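Scarecrow-like protein 3 (Arabidopsis thaliana, PDB 6KPB) probably acts as a nuclear transcription factor in plant development and binds zinc finger proteins of the IDD family. Local coordinates at residues 94-97 and 98-102; 329-332 and 333-337; 424-428 and 429-433. All coordinates share one frame; numbering follows the deposited sequence.

Contact 1 of 3, residues 94-97 and 98-102; sequences QRIA and AYFTE
T101 and A97 meet one turn apart, where the threonine hydroxyl bends back onto the carbonyl of the earlier residue. OG1 of T101 donates to A97 O at 2.6 Å from above the carbonyl plane, while the backbone N of T101 reaches the same A97 O at 2.7 Å from the opposite face. Two donors thus grip one oxygen, and the hydroxyl is satisfied within its own helix. The torsion responsible sets OG1 beside the backbone N and anti to the carbonyl carbon (chi1 -63°), leaving CG2 anti to the backbone N; L79 and L82 of helix 72-85 pack against this side chain.

The close apolar packing lies round the helix at I96 and F100, whose side chains run side by side in the same direction. CG2 of I96 touches CD1 of F100 at 3.7 Å, and I96 O lies 3.1 Å from that same CD1, at the ring edge and near its plane. A backbone bond joins F100 N to I96 O at 3.1 Å. This is i to i+4 pairing within helix 92-109, part of the predicted first leucine repeat (LRI) of the GRAS domain, and F100 is buried among L364, S367 and L368 of helix 360-381, I401 of helix 387-406 and L60 of helix 49-69.

Looser, partly exposed ground lies at the two ends. The Q94 side chain starts away from the following turn, and its amide bonds L85 O and D91 N, whereas E102 uses OE1 to bond the hydroxyl of T122 of the second subunit.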
loop_
_atom_site.group_PDB
_atom_site.type_symbol
_atom_site.label_atom_id
_atom_site.label_comp_id
_atom_site.label_asym_id
_atom_site.label_seq_id
_atom_site.Cartn_x
_atom_site.Cartn_y
_atom_site.Cartn_z
ATOM N N GLN A 94 1.816 9.816 21.769
ATOM C CA GLN A 94 1.799 8.473 21.199
ATOM C C GLN A 94 1.835 8.526 19.680
ATOM O O GLN A 94 2.508 7.711 19.037
ATOM C CB GLN A 94 0.564 7.710 21.673
ATOM C CG GLN A 94 0.463 7.563 23.176
ATOM C CD GLN A 94 -0.683 6.667 23.599
ATOM O OE1 GLN A 94 -1.778 7.140 23.905
ATOM N NE2 GLN A 94 -0.434 5.363 23.629
ATOM N N ARG A 95 1.109 9.474 19.086
ATOM C CA ARG A 95 1.108 9.605 17.634
ATOM C C ARG A 95 2.455 10.120 17.136
ATOM O O ARG A 95 3.012 9.588 16.169
ATOM C CB ARG A 95 -0.036 10.521 17.199
ATOM C CG ARG A 95 -1.415 10.003 17.613
ATOM C CD ARG A 95 -2.453 11.117 17.663
ATOM N NE ARG A 95 -3.338 11.119 16.501
ATOM C CZ ARG A 95 -4.523 10.518 16.465
ATOM N NH1 ARG A 95 -4.967 9.862 17.527
ATOM N NH2 ARG A 95 -5.264 10.571 15.366
ATOM N N ILE A 96 3.000 11.143 17.799
ATOM C CA ILE A 96 4.325 11.653 17.444
ATOM C C ILE A 96 5.358 10.536 17.510
ATOM O O ILE A 96 6.140 10.330 16.574
ATOM C CB ILE A 96 4.712 12.827 18.362
ATOM C CG1 ILE A 96 3.955 14.096 17.970
ATOM C CG2 ILE A 96 6.217 13.065 18.319
ATOM C CD1 ILE A 96 4.537 14.801 16.767
ATOM N N ALA A 97 5.371 9.794 18.620
ATOM C CA ALA A 97 6.336 8.714 18.777
ATOM C C ALA A 97 6.191 7.662 17.687
ATOM O O ALA A 97 7.191 7.083 17.253
ATOM C CB ALA A 97 6.186 8.073 20.156
ATOM N N ALA A 98 4.965 7.412 17.219
ATOM C CA ALA A 98 4.755 6.372 16.214
ATOM C C ALA A 98 5.468 6.703 14.909
ATOM O O ALA A 98 6.095 5.830 14.298
ATOM C CB ALA A 98 3.260 6.171 15.971
ATOM N N TYR A 99 5.390 7.959 14.468
ATOM C CA TYR A 99 5.991 8.323 13.189
ATOM C C TYR A 99 7.498 8.516 13.295
ATOM O O TYR A 99 8.225 8.212 12.343
ATOM C CB TYR A 99 5.315 9.579 12.636
ATOM C CG TYR A 99 3.851 9.357 12.356
ATOM C CD1 TYR A 99 3.441 8.651 11.235
ATOM C CD2 TYR A 99 2.878 9.832 13.222
ATOM C CE1 TYR A 99 2.102 8.427 10.982
ATOM C CE2 TYR A 99 1.537 9.616 12.978
ATOM C CZ TYR A 99 1.154 8.913 11.856
ATOM O OH TYR A 99 -0.182 8.698 11.606
ATOM N N PHE A 100 7.991 9.000 14.438
ATOM C CA PHE A 100 9.436 9.059 14.632
ATOM C C PHE A 100 10.027 7.674 14.859
ATOM O O PHE A 100 11.168 7.419 14.462
ATOM C CB PHE A 100 9.778 9.983 15.800
ATOM C CG PHE A 100 9.675 11.445 15.465
ATOM C CD1 PHE A 100 8.475 12.119 15.611
ATOM C CD2 PHE A 100 10.779 12.144 15.004
ATOM C CE1 PHE A 100 8.376 13.462 15.302
ATOM C CE2 PHE A 100 10.687 13.488 14.693
ATOM C CZ PHE A 100 9.483 14.147 14.843
ATOM N N THR A 101 9.276 6.772 15.495
ATOM C CA THR A 101 9.759 5.404 15.671
ATOM C C THR A 101 9.897 4.701 14.328
ATOM O O THR A 101 10.932 4.089 14.037
ATOM C CB THR A 101 8.823 4.619 16.593
ATOM O OG1 THR A 101 8.825 5.214 17.898
ATOM C CG2 THR A 101 9.266 3.173 16.704
ATOM N N GLU A 102 8.856 4.775 13.493
ATOM C CA GLU A 102 8.934 4.183 12.161
ATOM C C GLU A 102 10.067 4.800 11.354
ATOM O O GLU A 102 10.775 4.098 10.621
ATOM C CB GLU A 102 7.599 4.347 11.431
ATOM C CG GLU A 102 7.671 4.035 9.943
ATOM C CD GLU A 102 6.358 3.532 9.376
ATOM O OE1 GLU A 102 5.408 3.329 10.159
ATOM O OE2 GLU A 102 6.276 3.330 8.145
#

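Contact 2 of 3, residues 329-332 and 333-337; sequences GRTD and SFLNA
The first turns of helix 330-340, in the predicted PFYRE region of the GRAS domain, are held together by S333 and R330 on one side and by T331 and L335 on another. OG of S333 donates to R330 O at 3.1 Å, and F334 N donates to the same R330 O, also at 3.1 Å. Both donors approach from one face of the carbonyl plane, each tilted a little under 30° from it. The serine reaches back because its hydroxyl sits between the backbone N and the carbonyl carbon (chi1 88°), the rotamer that brings OG round to the preceding turn. It thereby adds a side-chain bond to the regular i to i+4 pattern, which starts with S333 N on G329 O at 3.2 Å, G329 itself lying just ahead of the helix.

On the buried side, CG2 of T331 and CD1 of L335 touch at 3.8 Å, the two side chains lying alongside and pointing the same way. CG of L335 also rests 3.4 Å from T331 O, the carbonyl that receives L335 N at 2.9 Å. Such a pair, one turn apart, forms part of the helix's inward face: T331 packs on R425 and L335 on I426, both of helix 419-428, while the ring of F334 stacks with F263.

The other flank, exposed to solvent, carries S333 together with D332 and N336. The latter two meet through the backbone, N336 N bonding D332 O at 2.8 Å. CB of N336 also lies 3.3 Å from D332 O. The side chain of R330 touches D237.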
loop_
_atom_site.group_PDB
_atom_site.type_symbol
_atom_site.label_atom_id
_atom_site.label_comp_id
_atom_site.label_asym_id
_atom_site.label_seq_id
_atom_site.Cartn_x
_atom_site.Cartn_y
_atom_site.Cartn_z
ATOM N N GLY A 329 24.184 24.330 -4.004
ATOM C CA GLY A 329 24.460 24.997 -5.259
ATOM C C GLY A 329 23.321 24.835 -6.244
ATOM O O GLY A 329 23.182 25.626 -7.181
ATOM N N ARG A 330 22.497 23.804 -6.038
ATOM C CA ARG A 330 21.329 23.609 -6.891
ATOM C C ARG A 330 20.296 24.706 -6.665
ATOM O O ARG A 330 19.636 25.150 -7.613
ATOM C CB ARG A 330 20.715 22.231 -6.638
ATOM C CG ARG A 330 21.715 21.089 -6.714
ATOM C CD ARG A 330 21.064 19.732 -6.483
ATOM N NE ARG A 330 20.154 19.354 -7.562
ATOM C CZ ARG A 330 18.851 19.140 -7.404
ATOM N NH1 ARG A 330 18.295 19.257 -6.206
ATOM N NH2 ARG A 330 18.104 18.800 -8.446
ATOM N N THR A 331 20.145 25.157 -5.417
ATOM C CA THR A 331 19.212 26.242 -5.129
ATOM C C THR A 331 19.665 27.546 -5.773
ATOM O O THR A 331 18.845 28.293 -6.319
ATOM C CB THR A 331 19.062 26.420 -3.618
ATOM O OG1 THR A 331 18.485 25.238 -3.049
ATOM C CG2 THR A 331 18.170 27.611 -3.306
ATOM N N ASP A 332 20.967 27.832 -5.718
ATOM C CA ASP A 332 21.493 29.045 -6.339
ATOM C C ASP A 332 21.190 29.070 -7.832
ATOM O O ASP A 332 20.729 30.085 -8.367
ATOM C CB ASP A 332 23.001 29.145 -6.101
ATOM C CG ASP A 332 23.367 29.087 -4.631
ATOM O OD1 ASP A 332 22.452 28.953 -3.788
ATOM O OD2 ASP A 332 24.573 29.172 -4.318
ATOM N N SER A 333 21.441 27.952 -8.520
ATOM C CA SER A 333 21.205 27.900 -9.960
ATOM C C SER A 333 19.733 28.111 -10.287
ATOM O O SER A 333 19.398 28.781 -11.270
ATOM C CB SER A 333 21.692 26.565 -10.527
ATOM O OG SER A 333 20.675 25.580 -10.457
ATOM N N PHE A 334 18.836 27.550 -9.471
ATOM C CA PHE A 334 17.409 27.714 -9.731
ATOM C C PHE A 334 16.966 29.150 -9.481
ATOM O O PHE A 334 16.226 29.725 -10.288
ATOM C CB PHE A 334 16.601 26.739 -8.876
ATOM C CG PHE A 334 15.147 26.674 -9.245
ATOM C CD1 PHE A 334 14.757 26.225 -10.497
ATOM C CD2 PHE A 334 14.170 27.073 -8.349
ATOM C CE1 PHE A 334 13.422 26.169 -10.845
ATOM C CE2 PHE A 334 12.832 27.017 -8.690
ATOM C CZ PHE A 334 12.458 26.565 -9.940
ATOM N N LEU A 335 17.411 29.747 -8.373
ATOM C CA LEU A 335 17.057 31.135 -8.091
ATOM C C LEU A 335 17.638 32.075 -9.139
ATOM O O LEU A 335 16.993 33.053 -9.533
ATOM C CB LEU A 335 17.531 31.526 -6.693
ATOM C CG LEU A 335 16.798 30.849 -5.533
ATOM C CD1 LEU A 335 17.445 31.207 -4.204
ATOM C CD2 LEU A 335 15.327 31.239 -5.538
ATOM N N ASN A 336 18.859 31.798 -9.601
ATOM C CA ASN A 336 19.434 32.598 -10.679
ATOM C C ASN A 336 18.680 32.380 -11.984
ATOM O O ASN A 336 18.497 33.321 -12.766
ATOM C CB ASN A 336 20.916 32.268 -10.852
ATOM C CG ASN A 336 21.511 32.904 -12.094
ATOM O OD1 ASN A 336 21.873 34.081 -12.092
ATOM N ND2 ASN A 336 21.615 32.124 -13.165
ATOM N N ALA A 337 18.240 31.145 -12.240
ATOM C CA ALA A 337 17.411 30.888 -13.413
ATOM C C ALA A 337 16.100 31.658 -13.331
ATOM O O ALA A 337 15.638 32.221 -14.330
ATOM C CB ALA A 337 17.149 29.390 -13.558
#

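Contact 3 of 3, residues 424-428 and 429-433; sequences QRIDL and AGFGN
A429 follows the last turn of helix 419-428, its backbone N lying near two carbonyls of that turn. It makes weak bonds to R425 O at 3.3 Å and I426 O at 3.1 Å, neither of them straight. The methyl group of A429 also rests 3.5 Å from I426 O.

G430 follows with a positive phi of 103°, a conformation in which a CB would be jammed against the carbonyl oxygen of A429. Its N donates to D427 O at 3.2 Å from well above the carbonyl plane. Together with the weak bond from F431 N to I426 O at 3.4 Å, this completes a Schellman motif, which ends the helix and turns the chain into strand 431-434 of the GRAS domain's mixed sheet, in the predicted SAW region, where it pairs with strand 472-482.

F431 then swings its side chain back across I426, the two meeting obliquely. CB of F431 touches CG2 of I426 at 3.6 Å, and I426 O faces the ring edge in its plane, 3.5 Å from CD2. With CG beside the backbone N (chi1 -67°), the ring comes to lie against the end of the helix; W339 meets it edge to face, while M346 and W480 pack against both I426 and F431. Over the same turn the carbonyl O of F431 accepts a CA-H...O contact from CA of D427 at 3.3 Å. The D427 carboxylate, beside the F431 carbonyl, forms its salt bridge through OD2 with R483.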
loop_
_atom_site.group_PDB
_atom_site.type_symbol
_atom_site.label_atom_id
_atom_site.label_comp_id
_atom_site.label_asym_id
_atom_site.label_seq_id
_atom_site.Cartn_x
_atom_site.Cartn_y
_atom_site.Cartn_z
ATOM N N GLN A 424 18.900 35.622 3.142
ATOM C CA GLN A 424 20.267 35.757 2.646
ATOM C C GLN A 424 20.437 35.032 1.317
ATOM O O GLN A 424 21.004 35.578 0.365
ATOM C CB GLN A 424 21.262 35.210 3.670
ATOM C CG GLN A 424 21.258 35.910 5.014
ATOM C CD GLN A 424 22.390 35.436 5.904
ATOM O OE1 GLN A 424 23.431 34.991 5.417
ATOM N NE2 GLN A 424 22.191 35.519 7.213
ATOM N N ARG A 425 19.942 33.797 1.240
ATOM C CA ARG A 425 20.095 32.994 0.031
ATOM C C ARG A 425 19.410 33.657 -1.158
ATOM O O ARG A 425 19.984 33.748 -2.250
ATOM C CB ARG A 425 19.529 31.594 0.275
ATOM C CG ARG A 425 20.033 30.534 -0.682
ATOM C CD ARG A 425 19.429 29.176 -0.357
ATOM N NE ARG A 425 19.729 28.737 1.003
ATOM C CZ ARG A 425 20.857 28.132 1.361
ATOM N NH1 ARG A 425 21.042 27.761 2.621
ATOM N NH2 ARG A 425 21.803 27.900 0.460
ATOM N N ILE A 426 18.181 34.137 -0.961
ATOM C CA ILE A 426 17.437 34.757 -2.054
ATOM C C ILE A 426 18.009 36.132 -2.384
ATOM O O ILE A 426 18.109 36.512 -3.557
ATOM C CB ILE A 426 15.940 34.825 -1.700
ATOM C CG1 ILE A 426 15.338 33.418 -1.671
ATOM C CG2 ILE A 426 15.185 35.708 -2.680
ATOM C CD1 ILE A 426 13.911 33.375 -1.177
ATOM N N ASP A 427 18.401 36.896 -1.361
ATOM C CA ASP A 427 18.957 38.224 -1.604
ATOM C C ASP A 427 20.302 38.139 -2.315
ATOM O O ASP A 427 20.619 38.988 -3.158
ATOM C CB ASP A 427 19.083 38.993 -0.287
ATOM C CG ASP A 427 19.728 40.354 -0.460
ATOM O OD1 ASP A 427 20.973 40.426 -0.515
ATOM O OD2 ASP A 427 18.984 41.354 -0.548
ATOM N N LEU A 428 21.108 37.124 -1.992
ATOM C CA LEU A 428 22.370 36.933 -2.696
ATOM C C LEU A 428 22.165 36.534 -4.150
ATOM O O LEU A 428 23.058 36.762 -4.973
ATOM C CB LEU A 428 23.223 35.877 -1.990
ATOM C CG LEU A 428 24.069 36.355 -0.809
ATOM C CD1 LEU A 428 24.989 35.244 -0.329
ATOM C CD2 LEU A 428 24.870 37.591 -1.196
ATOM N N ALA A 429 21.019 35.946 -4.485
ATOM C CA ALA A 429 20.727 35.563 -5.860
ATOM C C ALA A 429 20.297 36.741 -6.723
ATOM O O ALA A 429 20.002 36.542 -7.906
ATOM C CB ALA A 429 19.646 34.480 -5.886
ATOM N N GLY A 430 20.252 37.947 -6.168
ATOM C CA GLY A 430 19.897 39.131 -6.923
ATOM C C GLY A 430 18.493 39.645 -6.707
ATOM O O GLY A 430 18.037 40.486 -7.488
ATOM N N PHE A 431 17.795 39.172 -5.681
ATOM C CA PHE A 431 16.436 39.606 -5.401
ATOM C C PHE A 431 16.422 40.607 -4.252
ATOM O O PHE A 431 17.221 40.509 -3.316
ATOM C CB PHE A 431 15.538 38.414 -5.059
ATOM C CG PHE A 431 15.313 37.473 -6.209
ATOM C CD1 PHE A 431 14.262 37.674 -7.089
ATOM C CD2 PHE A 431 16.148 36.386 -6.408
ATOM C CE1 PHE A 431 14.050 36.811 -8.146
ATOM C CE2 PHE A 431 15.940 35.518 -7.464
ATOM C CZ PHE A 431 14.890 35.731 -8.334
ATOM N N GLY A 432 15.514 41.572 -4.338
ATOM C CA GLY A 432 15.285 42.534 -3.270
ATOM C C GLY A 432 13.945 42.254 -2.612
ATOM O O GLY A 432 12.964 41.944 -3.293
ATOM N N ASN A 433 13.910 42.370 -1.287
ATOM C CA ASN A 433 12.692 42.065 -0.551
ATOM C C ASN A 433 11.629 43.125 -0.796
ATOM O O ASN A 433 11.907 44.328 -0.787
ATOM C CB ASN A 433 12.982 41.951 0.943
ATOM C CG ASN A 433 11.726 41.711 1.762
ATOM O OD1 ASN A 433 11.355 42.527 2.604
ATOM N ND2 ASN A 433 11.059 40.593 1.505
#

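Contacts 1, 2 and 3 follow one another along the chain, all within the GRAS domain. Contact 1, on helix 92-109, stands apart in the helical part beside the second subunit: its centre is about 35 Å from that of contact 2 and about 37 Å from that of contact 3, on the opposite side of the chain's centre from the latter. Contacts 2 and 3 are neighbours, with centres about 11 Å apart. Helix 330-340 packs there on the end of helix 419-428 and on the turn leading into strand 431-434, CB of L335 meeting CB of A429 at 3.7 Å. The predicted PFYRE and SAW regions are thus joined directly, while the predicted first leucine repeat contributes to the dimer contact.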